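Local coordinates for protein salmonella typhimurium DB7155 bacteriophage DET7 tailspike (Bacteriophage, PDB 2V5I) that serves as the trimeric receptor-binding tailspike of phage Det7, binding the O-antigen of its Salmonella host and probably hydrolysing it, at residues A[276-281]-A[321-326]; A[344-349]-A[364-369]. One frame throughout, in Å; residues are numbered along the deposited sequence.

Interactions 1 and 2 are steps along one wall of a parallel beta-helix, their centres about 11 Å apart. Strand 323-330, which closes interaction 1, is the next neighbour of strand 345-352, which opens interaction 2, so 276-281, 321-326, 344-349 and 364-369 stack as successive rungs. The contacts are joined by S347, whose N lies 3.2 Å from V324 O and whose OG lies 2.7 Å from D325 OD1, both probable hydrogen bonds; N348 ND2 adds a weak one to D325 OD1. The corner residues D279, N326 and N348 each take up backbone angles of the left-handed region. Both contacts also reach a second subunit of the trimer, with the Q276, L323, Y345 and V367 face turned to it.

Interaction 1. Residues A[276-281]-A[321-326]; sequences QFRDSV and NHLVDN
F277 and H322 both set CG beside the backbone N (chi1 -65° and -58°), and this common choice lets the two side chains lie next to each other, pointing the same way. The rings then meet edge to face: CE2 of F277 sits above the imidazole, offset toward its rim and 4.1 Å from H322 CG, with the planes at 89°. ND1 of that imidazole is hydrogen-bonded to L275 N. At the corner the torsions differ. In the conformer described here, one of two, N326 throws its amide anti to the backbone N, which carries ND2 to D279 OD1 at 2.7 Å; this bond, provisional for that reason, comes from above the carboxylate plane, with the two flat groups turned steeply against each other.

Between these ends the strands run parallel in register, Q276 beside L323, F277 beside V324 and R278 beside D325. F277 contributes both its backbone groups: its N gives a nearly straight bond to L323 O (2.8 Å), and its O accepts from D325 N at 3.2 Å. Past R278 the pairing weakens, and D279 N has weak bonds to D325 O and N326 O.

On the face of Q276, R278 and L323, the guanidinium grips Q276 OE1 side-on with NE (2.7 Å) and NH2 (3.0 Å), both in its plane, so the oxygen fixes its rotation. CD of R278 rests 4.2 Å from L323 CG. A water bonded to R278 NH1 also lies within hydrogen-bonding distance of D279 OD1 and D325 OD2, while D325 OD1 is taken by S347 OG.

F277 and V324 pack on L292, on the face of the sheet away from Q276, and T260 of strand 258-260 touches both F277 and H322. Strand 244-246 is the preceding rung, while R278 packs on V281 of a second subunit and N326 on N326 of both other chains.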
loop_
_atom_site.group_PDB
_atom_site.type_symbol
_atom_site.label_atom_id
_atom_site.label_comp_id
_atom_site.label_asym_id
_atom_site.label_seq_id
_atom_site.Cartn_x
_atom_site.Cartn_y
_atom_site.Cartn_z
ATOM N N GLN A 276 -11.856 -1.225 12.583
ATOM C CA GLN A 276 -11.017 -1.239 11.372
ATOM C C GLN A 276 -11.724 -0.799 10.128
ATOM O O GLN A 276 -12.897 -1.147 9.913
ATOM C CB GLN A 276 -10.559 -2.688 11.142
ATOM C CG GLN A 276 -9.691 -3.249 12.250
ATOM C CD GLN A 276 -9.280 -4.645 11.907
ATOM O OE1 GLN A 276 -8.563 -4.812 10.908
ATOM N NE2 GLN A 276 -9.746 -5.650 12.662
ATOM N N PHE A 277 -11.010 -0.071 9.262
ATOM C CA PHE A 277 -11.470 0.252 7.918
ATOM C C PHE A 277 -10.252 0.038 7.034
ATOM O O PHE A 277 -9.345 0.896 7.009
ATOM C CB PHE A 277 -12.031 1.670 7.826
ATOM C CG PHE A 277 -13.258 1.835 8.637
ATOM C CD1 PHE A 277 -14.481 1.494 8.103
ATOM C CD2 PHE A 277 -13.196 2.300 9.960
ATOM C CE1 PHE A 277 -15.638 1.584 8.913
ATOM C CE2 PHE A 277 -14.336 2.346 10.734
ATOM C CZ PHE A 277 -15.538 1.976 10.203
ATOM N N ARG A 278 -10.139 -1.191 6.473
ATOM C CA ARG A 278 -8.903 -1.601 5.793
ATOM C C ARG A 278 -9.174 -2.365 4.502
ATOM O O ARG A 278 -10.162 -3.076 4.375
ATOM C CB ARG A 278 -8.018 -2.500 6.687
ATOM C CG ARG A 278 -7.546 -1.861 7.975
ATOM C CD ARG A 278 -6.395 -2.660 8.598
ATOM N NE ARG A 278 -6.842 -3.995 8.959
ATOM C CZ ARG A 278 -6.500 -5.152 8.372
ATOM N NH1 ARG A 278 -5.645 -5.189 7.343
ATOM N NH2 ARG A 278 -7.038 -6.302 8.782
ATOM N N ASP A 279 -8.312 -2.142 3.514
ATOM C CA ASP A 279 -8.346 -2.894 2.265
ATOM C C ASP A 279 -9.713 -2.788 1.568
ATOM O O ASP A 279 -10.166 -3.728 0.923
ATOM C CB ASP A 279 -7.994 -4.375 2.509
ATOM C CG ASP A 279 -6.647 -4.630 3.178
ATOM O OD1 ASP A 279 -5.754 -3.758 3.269
ATOM O OD2 ASP A 279 -6.473 -5.822 3.592
ATOM N N SER A 280 -10.336 -1.610 1.667
ATOM C CA SER A 280 -11.718 -1.426 1.189
ATOM C C SER A 280 -11.828 -0.256 0.208
ATOM O O SER A 280 -10.934 0.560 0.085
ATOM C CB SER A 280 -12.670 -1.253 2.353
ATOM O OG SER A 280 -12.690 -2.402 3.169
ATOM N N VAL A 281 -12.909 -0.263 -0.584
ATOM C CA VAL A 281 -13.029 0.614 -1.754
ATOM C C VAL A 281 -14.421 1.183 -1.802
ATOM O O VAL A 281 -15.398 0.440 -1.660
ATOM C CB VAL A 281 -12.806 -0.197 -3.046
ATOM C CG1 VAL A 281 -12.931 0.726 -4.230
ATOM C CG2 VAL A 281 -11.399 -0.863 -3.033
ATOM N N ASN A 321 -10.131 6.633 17.490
ATOM C CA ASN A 321 -9.062 5.668 17.264
ATOM C C ASN A 321 -9.368 4.526 16.303
ATOM O O ASN A 321 -8.995 3.340 16.570
ATOM C CB ASN A 321 -8.596 5.076 18.607
ATOM C CG ASN A 321 -7.146 4.520 18.517
ATOM O OD1 ASN A 321 -6.342 4.932 17.644
ATOM N ND2 ASN A 321 -6.860 3.537 19.336
ATOM N N HIS A 322 -9.995 4.852 15.180
ATOM C CA HIS A 322 -10.166 3.801 14.180
ATOM C C HIS A 322 -8.840 3.458 13.495
ATOM O O HIS A 322 -7.969 4.304 13.351
ATOM C CB HIS A 322 -11.227 4.209 13.162
ATOM C CG HIS A 322 -12.555 4.489 13.793
ATOM N ND1 HIS A 322 -13.215 3.561 14.564
ATOM C CD2 HIS A 322 -13.357 5.608 13.786
ATOM C CE1 HIS A 322 -14.336 4.092 15.043
ATOM N NE2 HIS A 322 -14.457 5.321 14.565
ATOM N N LEU A 323 -8.702 2.196 13.081
ATOM C CA LEU A 323 -7.539 1.733 12.368
ATOM C C LEU A 323 -7.866 1.807 10.867
ATOM O O LEU A 323 -8.573 0.949 10.319
ATOM C CB LEU A 323 -7.168 0.306 12.781
ATOM C CG LEU A 323 -6.009 -0.355 12.042
ATOM C CD1 LEU A 323 -4.757 0.471 12.099
ATOM C CD2 LEU A 323 -5.768 -1.743 12.672
ATOM N N VAL A 324 -7.363 2.857 10.226
ATOM C CA VAL A 324 -7.666 3.197 8.830
ATOM C C VAL A 324 -6.412 3.056 8.006
ATOM O O VAL A 324 -5.435 3.773 8.248
ATOM C CB VAL A 324 -8.196 4.663 8.700
ATOM C CG1 VAL A 324 -8.501 5.015 7.241
ATOM C CG2 VAL A 324 -9.438 4.832 9.533
ATOM N N ASP A 325 -6.398 2.054 7.111
ATOM C CA ASP A 325 -5.211 1.735 6.287
ATOM C C ASP A 325 -5.617 1.035 5.007
ATOM O O ASP A 325 -6.454 0.151 4.995
ATOM C CB ASP A 325 -4.266 0.780 7.081
ATOM C CG ASP A 325 -3.016 0.391 6.306
ATOM O OD1 ASP A 325 -2.143 1.254 6.080
ATOM O OD2 ASP A 325 -2.875 -0.806 5.938
ATOM N N ASN A 326 -5.006 1.473 3.907
ATOM C CA ASN A 326 -5.168 0.862 2.611
ATOM C C ASN A 326 -6.614 0.917 2.117
ATOM O O ASN A 326 -7.245 -0.083 1.836
ATOM C CB ASN A 326 -4.675 -0.589 2.586
ATOM C CG ASN A 326 -4.699 -1.163 1.198
ATOM O OD1 ASN A 326 -4.614 -0.419 0.229
ATOM N ND2 ASN A 326 -4.782 -2.491 1.087
HETATM O O HOH W 1 -4.214 -3.145 5.789
HETATM O O HOH W 2 -8.099 -0.429 -0.992
#

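Interaction 2. Residues A[344-349]-A[364-369]; sequences GYVSNV and YNRVFS
V346 and F368 pack tightly on one face of this contact, Y345 and V367 just as tightly on the other. The first two side chains run alongside each other, with CB of V346 3.8 Å from F368 CD2 and its CG2 branch reaching both F368 CE2 and R366 CD. Having CG2 anti to the carbonyl carbon, beside its own N, while CG1 stands anti to N (chi1 173°), V346 spreads both methyls over the neighbouring rung. R366 bends at chi3 (-66°) after passing its CG over G344 O at 3.6 Å, and its guanidinium goes to G343 O and N320. M339 of strand 335-342 packs on V346, R366 and F368.

On the other face Y345 lies beside V367, its CD2 3.7 Å from V367 CB; CE2 meets the CG2 methyl. The ring reaches further, and its OH is hydrogen-bonded to D375 of a second subunit, so the tyrosine ties the rung to the trimer interface.

The backbone beneath is the regular parallel ladder of a right-handed beta-helix, the fold of the P22 tailspike family, in which each coil lays its strand on the one before. V346 stands at its middle: its N donates to V367 O at 2.9 Å, and its O accepts from S369 N at 3.0 Å. V367 N adds a bond to G344 O, and the corner residue N348 continues the series through its N to S369 O. Near the tyrosine edge a water bridges V346 O and S369 OG, both on buried residues.

The looser part is the G344 and N365 end. Here a water donates to G344 O (2.8 Å) and N365 O (2.6 Å), bridging the two segments just ahead of the paired strands, where N365 lies at the margin of the contact and is partly exposed.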
loop_
_atom_site.group_PDB
_atom_site.type_symbol
_atom_site.label_atom_id
_atom_site.label_comp_id
_atom_site.label_asym_id
_atom_site.label_seq_id
_atom_site.Cartn_x
_atom_site.Cartn_y
_atom_site.Cartn_z
ATOM N N GLY A 344 -4.500 9.411 17.152
ATOM C CA GLY A 344 -4.608 8.385 16.134
ATOM C C GLY A 344 -3.759 8.575 14.875
ATOM O O GLY A 344 -3.023 9.548 14.731
ATOM N N TYR A 345 -3.896 7.565 14.003
ATOM C CA TYR A 345 -3.083 7.384 12.781
ATOM C C TYR A 345 -3.971 7.042 11.604
ATOM O O TYR A 345 -4.964 6.303 11.756
ATOM C CB TYR A 345 -2.024 6.291 13.006
ATOM C CG TYR A 345 -1.003 6.702 14.055
ATOM C CD1 TYR A 345 -1.270 6.552 15.401
ATOM C CD2 TYR A 345 0.153 7.366 13.721
ATOM C CE1 TYR A 345 -0.367 6.990 16.378
ATOM C CE2 TYR A 345 1.066 7.784 14.678
ATOM C CZ TYR A 345 0.728 7.671 16.042
ATOM O OH TYR A 345 1.599 8.089 17.006
ATOM N N VAL A 346 -3.629 7.551 10.427
ATOM C CA VAL A 346 -4.312 7.208 9.174
ATOM C C VAL A 346 -3.173 6.972 8.174
ATOM O O VAL A 346 -2.220 7.738 8.143
ATOM C CB VAL A 346 -5.146 8.380 8.683
ATOM C CG1 VAL A 346 -5.718 8.097 7.328
ATOM C CG2 VAL A 346 -6.223 8.654 9.658
ATOM N N SER A 347 -3.180 5.832 7.464
ATOM C CA SER A 347 -2.109 5.544 6.518
ATOM C C SER A 347 -2.597 4.912 5.228
ATOM O O SER A 347 -3.614 4.230 5.176
ATOM C CB SER A 347 -1.074 4.554 7.105
ATOM O OG SER A 347 -1.720 3.387 7.639
ATOM N N ASN A 348 -1.867 5.206 4.162
ATOM C CA ASN A 348 -2.044 4.498 2.928
ATOM C C ASN A 348 -3.464 4.665 2.396
ATOM O O ASN A 348 -4.214 3.696 2.184
ATOM C CB ASN A 348 -1.631 3.028 3.075
ATOM C CG ASN A 348 -0.255 2.871 3.747
ATOM O OD1 ASN A 348 0.678 3.678 3.541
ATOM N ND2 ASN A 348 -0.150 1.875 4.614
ATOM N N VAL A 349 -3.812 5.921 2.152
ATOM C CA VAL A 349 -5.132 6.297 1.663
ATOM C C VAL A 349 -4.981 6.795 0.256
ATOM O O VAL A 349 -4.090 7.575 0.000
ATOM C CB VAL A 349 -5.680 7.460 2.561
ATOM C CG1 VAL A 349 -6.888 8.150 1.946
ATOM C CG2 VAL A 349 -6.036 6.925 3.944
ATOM N N TYR A 364 -7.667 16.596 15.304
ATOM C CA TYR A 364 -6.684 17.200 16.203
ATOM C C TYR A 364 -5.684 16.178 16.646
ATOM O O TYR A 364 -6.063 15.097 17.071
ATOM C CB TYR A 364 -7.404 17.757 17.452
ATOM C CG TYR A 364 -8.496 18.716 17.094
ATOM C CD1 TYR A 364 -9.745 18.249 16.696
ATOM C CD2 TYR A 364 -8.281 20.074 17.110
ATOM C CE1 TYR A 364 -10.733 19.098 16.314
ATOM C CE2 TYR A 364 -9.288 20.942 16.709
ATOM C CZ TYR A 364 -10.515 20.447 16.349
ATOM O OH TYR A 364 -11.523 21.305 15.979
ATOM N N ASN A 365 -4.388 16.506 16.593
ATOM C CA ASN A 365 -3.322 15.590 17.047
ATOM C C ASN A 365 -3.366 14.212 16.395
ATOM O O ASN A 365 -3.164 13.155 17.062
ATOM C CB ASN A 365 -3.340 15.427 18.572
ATOM C CG ASN A 365 -2.058 14.738 19.124
ATOM O OD1 ASN A 365 -0.936 15.119 18.764
ATOM N ND2 ASN A 365 -2.233 13.771 20.024
ATOM N N ARG A 366 -3.643 14.251 15.079
ATOM C CA ARG A 366 -3.673 13.022 14.273
ATOM C C ARG A 366 -2.567 13.051 13.242
ATOM O O ARG A 366 -2.188 14.100 12.766
ATOM C CB ARG A 366 -5.021 12.923 13.547
ATOM C CG ARG A 366 -5.281 11.605 12.789
ATOM C CD ARG A 366 -6.783 11.324 12.576
ATOM N NE ARG A 366 -7.471 11.071 13.879
ATOM C CZ ARG A 366 -8.747 10.882 14.075
ATOM N NH1 ARG A 366 -9.562 10.835 13.069
ATOM N NH2 ARG A 366 -9.164 10.691 15.325
ATOM N N VAL A 367 -2.060 11.866 12.914
ATOM C CA VAL A 367 -0.988 11.691 11.908
ATOM C C VAL A 367 -1.565 11.025 10.668
ATOM O O VAL A 367 -2.172 9.995 10.766
ATOM C CB VAL A 367 0.187 10.839 12.443
ATOM C CG1 VAL A 367 1.309 10.763 11.371
ATOM C CG2 VAL A 367 0.745 11.434 13.721
ATOM N N PHE A 368 -1.224 11.580 9.495
ATOM C CA PHE A 368 -1.619 11.073 8.190
ATOM C C PHE A 368 -0.337 10.748 7.421
ATOM O O PHE A 368 0.527 11.637 7.322
ATOM C CB PHE A 368 -2.370 12.156 7.423
ATOM C CG PHE A 368 -3.635 12.591 8.089
ATOM C CD1 PHE A 368 -3.628 13.613 9.020
ATOM C CD2 PHE A 368 -4.845 12.030 7.696
ATOM C CE1 PHE A 368 -4.822 14.012 9.650
ATOM C CE2 PHE A 368 -6.019 12.400 8.340
ATOM C CZ PHE A 368 -6.018 13.416 9.266
ATOM N N SER A 369 -0.116 9.490 6.988
ATOM C CA SER A 369 1.112 9.143 6.287
ATOM C C SER A 369 0.761 8.433 4.979
ATOM O O SER A 369 -0.146 7.593 4.948
ATOM C CB SER A 369 2.026 8.275 7.144
ATOM O OG SER A 369 2.239 8.866 8.436
HETATM O O HOH W 3 -1.670 11.019 16.687
HETATM O O HOH W 4 0.225 7.491 9.884
#